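Local structure of histidinol dehydrogenase (Elizabethkingia anophelis NUHP1, 6AN0) at residues P27-E32 against A238-V243; S262-G267 against S303-Q308. The protein probably catalyses the zinc-dependent, two-step oxidation of L-histidinol to L-histidine with NAD, the last step of histidine biosynthesis. One frame throughout, in Å; residues are numbered along the deposited sequence.

Contact 1: residues P27-E32 against A238-V243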
ATOM      1  N   PRO A  27      -7.409  -3.812 -23.647  1.00 37.03           N
ATOM      2  CA  PRO A  27      -6.840  -4.813 -24.555  1.00 41.30           C
ATOM      3  C   PRO A  27      -6.084  -5.868 -23.762  1.00 48.44           C
ATOM      4  O   PRO A  27      -5.535  -5.594 -22.691  1.00 44.41           O
ATOM      5  CB  PRO A  27      -5.904  -3.997 -25.458  1.00 36.40           C
ATOM      6  CG  PRO A  27      -5.715  -2.677 -24.760  1.00 43.85           C
ATOM      7  CD  PRO A  27      -6.956  -2.445 -23.966  1.00 40.76           C
ATOM      8  N   VAL A  28      -6.090  -7.099 -24.284  1.00 45.93           N
ATOM      9  CA  VAL A  28      -5.411  -8.191 -23.600  1.00 37.60           C
ATOM     10  C   VAL A  28      -3.927  -7.871 -23.496  1.00 41.82           C
ATOM     11  O   VAL A  28      -3.371  -7.123 -24.310  1.00 36.27           O
ATOM     12  CB  VAL A  28      -5.636  -9.529 -24.329  1.00 43.26           C
ATOM     13  CG1 VAL A  28      -7.109  -9.913 -24.305  1.00 47.36           C
ATOM     14  CG2 VAL A  28      -5.137  -9.438 -25.752  1.00 40.18           C
ATOM     15  N   GLN A  29      -3.286  -8.407 -22.458  1.00 41.61           N
ATOM     16  CA  GLN A  29      -1.852  -8.263 -22.269  1.00 36.54           C
ATOM     17  C   GLN A  29      -1.143  -9.574 -22.589  1.00 38.14           C
ATOM     18  O   GLN A  29      -1.763 -10.633 -22.685  1.00 46.35           O
ATOM     19  CB  GLN A  29      -1.524  -7.829 -20.838  1.00 44.46           C
ATOM     20  CG  GLN A  29      -2.113  -6.480 -20.478  1.00 52.75           C
ATOM     21  CD  GLN A  29      -1.591  -5.952 -19.161  1.00 61.79           C
ATOM     22  OE1 GLN A  29      -0.531  -5.327 -19.106  1.00 64.36           O
ATOM     23  NE2 GLN A  29      -2.331  -6.203 -18.090  1.00 61.48           N
ATOM     24  N   LYS A  30       0.174  -9.481 -22.762  1.00 47.89           N
ATOM     25  CA  LYS A  30       0.984 -10.657 -23.059  1.00 53.79           C
ATOM     26  C   LYS A  30       0.968 -11.633 -21.885  1.00 54.10           C
ATOM     27  O   LYS A  30       1.044 -11.233 -20.720  1.00 52.89           O
ATOM     28  CB  LYS A  30       2.419 -10.237 -23.382  1.00 56.18           C
ATOM     29  CG  LYS A  30       2.705 -10.084 -24.862  1.00 58.10           C
ATOM     30  CD  LYS A  30       3.921  -9.204 -25.129  1.00 62.08           C
ATOM     31  CE  LYS A  30       4.689  -9.724 -26.337  1.00 55.73           C
ATOM     32  NZ  LYS A  30       5.345  -8.675 -27.170  1.00 52.62           N
ATOM     33  N   ALA A  31       0.859 -12.922 -22.198  1.00 58.45           N
ATOM     34  CA  ALA A  31       0.731 -13.959 -21.183  1.00 65.12           C
ATOM     35  C   ALA A  31       1.999 -14.796 -21.043  1.00 68.88           C
ATOM     36  O   ALA A  31       1.934 -15.973 -20.680  1.00 66.21           O
ATOM     37  CB  ALA A  31      -0.467 -14.859 -21.487  1.00 65.69           C
ATOM     38  N   GLU A  32       3.160 -14.209 -21.326  1.00 75.52           N
ATOM     39  CA  GLU A  32       4.414 -14.925 -21.147  1.00 70.63           C
ATOM     40  C   GLU A  32       4.698 -15.123 -19.663  1.00 57.40           C
ATOM     41  O   GLU A  32       4.481 -14.225 -18.847  1.00 60.70           O
ATOM     42  CB  GLU A  32       5.565 -14.165 -21.807  1.00 68.80           C
ATOM     43  N   ALA A 238       1.436  -2.543 -12.443  1.00 36.75           N
ATOM     44  CA  ALA A 238       1.676  -1.786 -13.665  1.00 45.48           C
ATOM     45  C   ALA A 238       0.704  -2.179 -14.778  1.00 46.75           C
ATOM     46  O   ALA A 238      -0.020  -3.180 -14.702  1.00 46.59           O
ATOM     47  CB  ALA A 238       3.125  -1.968 -14.131  1.00 46.52           C
ATOM     48  N   GLY A 239       0.698  -1.346 -15.822  1.00 36.43           N
ATOM     49  CA  GLY A 239      -0.029  -1.598 -17.048  1.00 35.12           C
ATOM     50  C   GLY A 239       0.050  -0.391 -17.974  1.00 33.94           C
ATOM     51  O   GLY A 239       0.640   0.640 -17.626  1.00 30.43           O
ATOM     52  N   PRO A 240      -0.545  -0.486 -19.166  1.00 32.23           N
ATOM     53  CA  PRO A 240      -0.507   0.651 -20.099  1.00 28.16           C
ATOM     54  C   PRO A 240      -1.404   1.795 -19.634  1.00 25.35           C
ATOM     55  O   PRO A 240      -2.391   1.595 -18.926  1.00 30.17           O
ATOM     56  CB  PRO A 240      -1.019   0.055 -21.419  1.00 34.06           C
ATOM     57  CG  PRO A 240      -1.062  -1.454 -21.207  1.00 46.41           C
ATOM     58  CD  PRO A 240      -1.238  -1.655 -19.733  1.00 34.73           C
ATOM     59  N   SER A 241      -1.055   3.003 -20.064  1.00 28.76           N
ATOM     60  CA  SER A 241      -1.790   4.182 -19.630  1.00 30.18           C
ATOM     61  C   SER A 241      -3.093   4.329 -20.408  1.00 30.63           C
ATOM     62  O   SER A 241      -3.301   3.710 -21.456  1.00 28.89           O
ATOM     63  CB  SER A 241      -0.933   5.434 -19.781  1.00 34.69           C
ATOM     64  OG  SER A 241      -0.406   5.518 -21.088  1.00 44.78           O
ATOM     65  N   GLU A 242      -3.982   5.165 -19.875  1.00 23.09           N
ATOM     66  CA  GLU A 242      -5.344   5.231 -20.391  1.00 21.54           C
ATOM     67  C   GLU A 242      -5.998   6.541 -19.957  1.00 19.78           C
ATOM     68  O   GLU A 242      -5.608   7.149 -18.954  1.00 22.75           O
ATOM     69  CB  GLU A 242      -6.158   4.028 -19.895  1.00 26.33           C
ATOM     70  CG  GLU A 242      -6.192   4.022 -18.382  1.00 31.80           C
ATOM     71  CD  GLU A 242      -6.682   2.742 -17.748  1.00 32.23           C
ATOM     72  OE1 GLU A 242      -7.331   2.864 -16.686  1.00 24.49           O
ATOM     73  OE2 GLU A 242      -6.392   1.632 -18.268  1.00 30.97           O
ATOM     74  N   VAL A 243      -6.988   6.979 -20.726  1.00 21.89           N
ATOM     75  CA  VAL A 243      -7.822   8.110 -20.328  1.00 22.04           C
ATOM     76  C   VAL A 243      -9.272   7.792 -20.669  1.00 20.61           C
ATOM     77  O   VAL A 243      -9.572   7.123 -21.661  1.00 24.58           O
ATOM     78  CB  VAL A 243      -7.384   9.450 -20.991  1.00 21.06           C
ATOM     79  CG1 VAL A 243      -7.617   9.428 -22.509  1.00 19.90           C
ATOM     80  CG2 VAL A 243      -8.122  10.643 -20.366  1.00 22.05           C
TER
HETATM   81  O   HOH W   1      -1.922  -4.770 -15.536  1.00 44.14           O

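Contact 2: residues S262-G267 against S303-Q308. With ZN (zinc ion), chain B.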
ATOM      1  N   SER A 262      -3.331  12.875 -27.034  1.00 29.35           N
ATOM      2  CA  SER A 262      -2.199  12.977 -26.120  0.52 25.20           C
ATOM      3  C   SER A 262      -1.987  11.668 -25.368  1.00 27.10           C
ATOM      4  O   SER A 262      -0.847  11.225 -25.193  1.00 27.10           O
ATOM      5  CB  SER A 262      -2.385  14.154 -25.152  0.52 22.99           C
ATOM      6  OG  SER A 262      -3.409  13.923 -24.202  0.52 25.03           O
ATOM      7  N   GLN A 263      -3.070  11.019 -24.938  1.00 24.46           N
ATOM      8  CA  GLN A 263      -2.931   9.723 -24.288  1.00 25.03           C
ATOM      9  C   GLN A 263      -2.542   8.630 -25.287  1.00 23.96           C
ATOM     10  O   GLN A 263      -1.713   7.766 -24.974  1.00 26.14           O
ATOM     11  CB  GLN A 263      -4.236   9.354 -23.579  1.00 24.48           C
ATOM     12  CG  GLN A 263      -4.180   8.005 -22.865  1.00 30.75           C
ATOM     13  CD  GLN A 263      -3.109   7.987 -21.802  1.00 38.00           C
ATOM     14  OE1 GLN A 263      -2.098   7.297 -21.930  1.00 48.54           O
ATOM     15  NE2 GLN A 263      -3.314   8.759 -20.751  1.00 27.24           N
ATOM     16  N   ALA A 264      -3.119   8.657 -26.499  1.00 24.51           N
ATOM     17  CA  ALA A 264      -2.883   7.580 -27.468  1.00 25.40           C
ATOM     18  C   ALA A 264      -1.433   7.522 -27.921  1.00 28.52           C
ATOM     19  O   ALA A 264      -0.914   6.431 -28.187  1.00 27.34           O
ATOM     20  CB  ALA A 264      -3.779   7.744 -28.696  1.00 24.08           C
ATOM     21  N   GLU A 265      -0.758   8.671 -28.018  1.00 23.07           N
ATOM     22  CA  GLU A 265       0.613   8.674 -28.512  1.00 29.16           C
ATOM     23  C   GLU A 265       1.606   8.081 -27.518  1.00 25.75           C
ATOM     24  O   GLU A 265       2.782   7.922 -27.874  1.00 30.15           O
ATOM     25  CB  GLU A 265       1.037  10.099 -28.882  1.00 25.29           C
ATOM     26  CG  GLU A 265       1.538  10.895 -27.684  1.00 26.62           C
ATOM     27  CD  GLU A 265       2.064  12.274 -28.058  1.00 28.21           C
ATOM     28  OE1 GLU A 265       2.323  12.521 -29.252  1.00 30.87           O
ATOM     29  OE2 GLU A 265       2.218  13.118 -27.142  1.00 34.68           O
ATOM     30  N   HIS A 266       1.175   7.749 -26.295  1.00 27.47           N
ATOM     31  CA  HIS A 266       2.103   7.178 -25.318  1.00 34.15           C
ATOM     32  C   HIS A 266       2.627   5.817 -25.755  1.00 37.01           C
ATOM     33  O   HIS A 266       3.807   5.508 -25.556  1.00 37.86           O
ATOM     34  CB  HIS A 266       1.431   7.047 -23.952  1.00 25.69           C
ATOM     35  CG  HIS A 266       1.744   8.173 -23.023  1.00 35.14           C
ATOM     36  ND1 HIS A 266       3.027   8.461 -22.609  1.00 41.70           N
ATOM     37  CD2 HIS A 266       0.939   9.085 -22.428  1.00 40.37           C
ATOM     38  CE1 HIS A 266       3.000   9.501 -21.794  1.00 45.28           C
ATOM     39  NE2 HIS A 266       1.744   9.898 -21.665  1.00 36.78           N
ATOM     40  N   GLY A 267       1.763   4.983 -26.322  1.00 34.38           N
ATOM     41  CA  GLY A 267       2.126   3.621 -26.638  1.00 31.88           C
ATOM     42  C   GLY A 267       1.018   2.887 -27.356  1.00 29.74           C
ATOM     43  O   GLY A 267      -0.160   3.243 -27.230  1.00 29.90           O
ATOM     44  N   SER A 303      -2.361   5.545 -33.737  1.00 28.59           N
ATOM     45  CA  SER A 303      -3.327   4.793 -34.536  0.52 28.29           C
ATOM     46  C   SER A 303      -3.506   3.375 -34.002  1.00 35.16           C
ATOM     47  O   SER A 303      -4.630   2.855 -33.959  1.00 31.09           O
ATOM     48  CB  SER A 303      -2.886   4.757 -36.000  0.52 34.80           C
ATOM     49  OG  SER A 303      -2.822   6.058 -36.556  0.52 32.77           O
ATOM     50  N   GLN A 304      -2.407   2.722 -33.601  1.00 28.71           N
ATOM     51  CA  GLN A 304      -2.524   1.390 -33.012  1.00 25.08           C
ATOM     52  C   GLN A 304      -3.333   1.420 -31.716  1.00 31.89           C
ATOM     53  O   GLN A 304      -4.143   0.521 -31.460  1.00 32.99           O
ATOM     54  CB  GLN A 304      -1.141   0.797 -32.760  1.00 35.00           C
ATOM     55  CG  GLN A 304      -0.309   0.610 -34.026  1.00 37.73           C
ATOM     56  CD  GLN A 304       1.114   0.200 -33.717  1.00 44.82           C
ATOM     57  OE1 GLN A 304       1.359  -0.887 -33.187  1.00 35.43           O
ATOM     58  NE2 GLN A 304       2.063   1.075 -34.035  1.00 41.49           N
ATOM     59  N   ALA A 305      -3.119   2.433 -30.877  1.00 29.73           N
ATOM     60  CA  ALA A 305      -3.913   2.532 -29.654  1.00 22.62           C
ATOM     61  C   ALA A 305      -5.379   2.820 -29.961  1.00 28.86           C
ATOM     62  O   ALA A 305      -6.272   2.321 -29.265  1.00 28.95           O
ATOM     63  CB  ALA A 305      -3.342   3.607 -28.728  1.00 25.37           C
ATOM     64  N   LEU A 306      -5.655   3.619 -30.995  1.00 27.71           N
ATOM     65  CA  LEU A 306      -7.049   3.923 -31.316  1.00 25.83           C
ATOM     66  C   LEU A 306      -7.816   2.684 -31.764  1.00 27.29           C
ATOM     67  O   LEU A 306      -9.044   2.635 -31.624  1.00 25.30           O
ATOM     68  CB  LEU A 306      -7.126   5.010 -32.385  1.00 24.02           C
ATOM     69  CG  LEU A 306      -6.761   6.408 -31.878  1.00 28.05           C
ATOM     70  CD1 LEU A 306      -6.787   7.379 -33.048  1.00 32.60           C
ATOM     71  CD2 LEU A 306      -7.719   6.863 -30.780  1.00 27.25           C
ATOM     72  N   LEU A 307      -7.127   1.674 -32.296  1.00 27.79           N
ATOM     73  CA  LEU A 307      -7.836   0.473 -32.735  1.00 29.66           C
ATOM     74  C   LEU A 307      -8.577  -0.180 -31.575  1.00 34.22           C
ATOM     75  O   LEU A 307      -9.673  -0.725 -31.758  1.00 33.18           O
ATOM     76  CB  LEU A 307      -6.868  -0.530 -33.371  1.00 30.16           C
ATOM     77  CG  LEU A 307      -7.585  -1.706 -34.042  1.00 33.15           C
ATOM     78  CD1 LEU A 307      -8.363  -1.233 -35.274  1.00 37.98           C
ATOM     79  CD2 LEU A 307      -6.611  -2.847 -34.415  1.00 36.02           C
ATOM     80  N   GLN A 308      -7.999  -0.125 -30.376  1.00 31.49           N
ATOM     81  CA  GLN A 308      -8.582  -0.726 -29.182  1.00 42.04           C
ATOM     82  C   GLN A 308      -9.427   0.259 -28.381  1.00 38.81           C
ATOM     83  O   GLN A 308      -9.902  -0.090 -27.295  1.00 32.73           O
ATOM     84  CB  GLN A 308      -7.479  -1.298 -28.283  1.00 50.59           C
ATOM     85  CG  GLN A 308      -6.336  -1.997 -29.009  1.00 53.67           C
ATOM     86  CD  GLN A 308      -6.651  -3.442 -29.396  1.00 50.65           C
ATOM     87  OE1 GLN A 308      -7.499  -4.112 -28.784  1.00 43.76           O
ATOM     88  NE2 GLN A 308      -5.952  -3.932 -30.417  1.00 42.63           N
TER
HETATM   89 ZN    ZN B 501       1.070  11.599 -20.672  0.53 26.74          ZN
HETATM   90  O   HOH W   2      -0.839  11.161 -21.240  1.00 40.52           O
HETATM   91  O   HOH W   3       0.409  10.455 -18.879  1.00 39.40           O

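Contact 1: residues P27-E32 against A238-V243
Q29 meets G239 and P240 in a small surface contact that is partly bridged by water. It joins the loop between helices 20-23 and 35-48 to the run leading into strand 242-247. That strand belongs to the six-stranded parallel sheet of a Rossmann-like domain. The two segments bury just 82 Å² between them, and no direct hydrogen bond crosses. One side chain, that of Q29, does most of the work. Its CG lies beside the backbone N and anti to the carbonyl carbon (chi1 -62°), and the chain then runs on extended toward P240. The last torsion (chi3 85°) turns the amide well out of line with that chain. The amide oxygen comes to P240 CD, while the nitrogen meets a water. Q29 OE1 lies 3.8 Å from P240 CD, a van der Waals contact with that carbon of the proline ring, and 4.3 Å from G239 CA. Deeper in, E242 forms a salt bridge with R26. P240 O is hydrogen-bonded to T375 OG1. The contact borders the predicted substrate site at S241, and the P240 side chain is about 12 Å from the zinc ion. The link is completed by the water: Q29 NE2 donates to it over 3.0 Å, and it donates to A238 O over 2.6 Å.

Contact 2: residues S262-G267 against S303-Q308
H266 NE2 binds the zinc ion at 2.1 Å, two residues after A264, which packs against A305. The packing joins helices 253-264 and 299-307 of the Rossmann-like domain. Each helix lies in a crossover between neighbouring parallel strands, from 242-247 to 271-276 and from 271-276 to 310-313. Five atoms surround the metal. Two are waters, at 2.0 and 2.2 Å from the zinc; the closer one lies in the plane of the H266 ring, at its edge. D364 OD2 and H423 NE2 of the second subunit complete the set, so the site spans the dimer interface. Q263, a predicted zinc ligand, is not among the five. E265 OE2 is hydrogen-bonded to H423 ND1 of the second subunit, a second-shell bond that holds that zinc ligand's ring. The H266 side chain leads away from the 303-308 segment. Where the segments touch, the contact is made by A264, G267 and A305. A264 and A305 face each other, and their CA atoms are 5.6 Å apart. The A305 methyl also touches backbone carbonyls, with its CB 3.8 Å from A264 O and 3.5 Å from G267 O. Methyl to methyl, A264 CB is 4.2 Å from A305 CB.

The centres of the two contacts are 12 Å apart. Both segments of contact 1 come before those of contact 2 in the chain. Strand 242-247, which contact 1 leads into, is followed directly by helix 253-264, which leads into the first segment of contact 2; its second segment lies on helix 299-307. Both contacts belong to the domain built on the six-stranded parallel sheet. They also touch. S241 OG is 2.6 Å from Q263 OE1, a probable hydrogen bond, and P27 CB packs on Q308 OE1. Thus the strand entrance and the turn that follows helix 253-264 bring the predicted substrate residue S241 beside the zinc ligand H266, consistent with one shared active site.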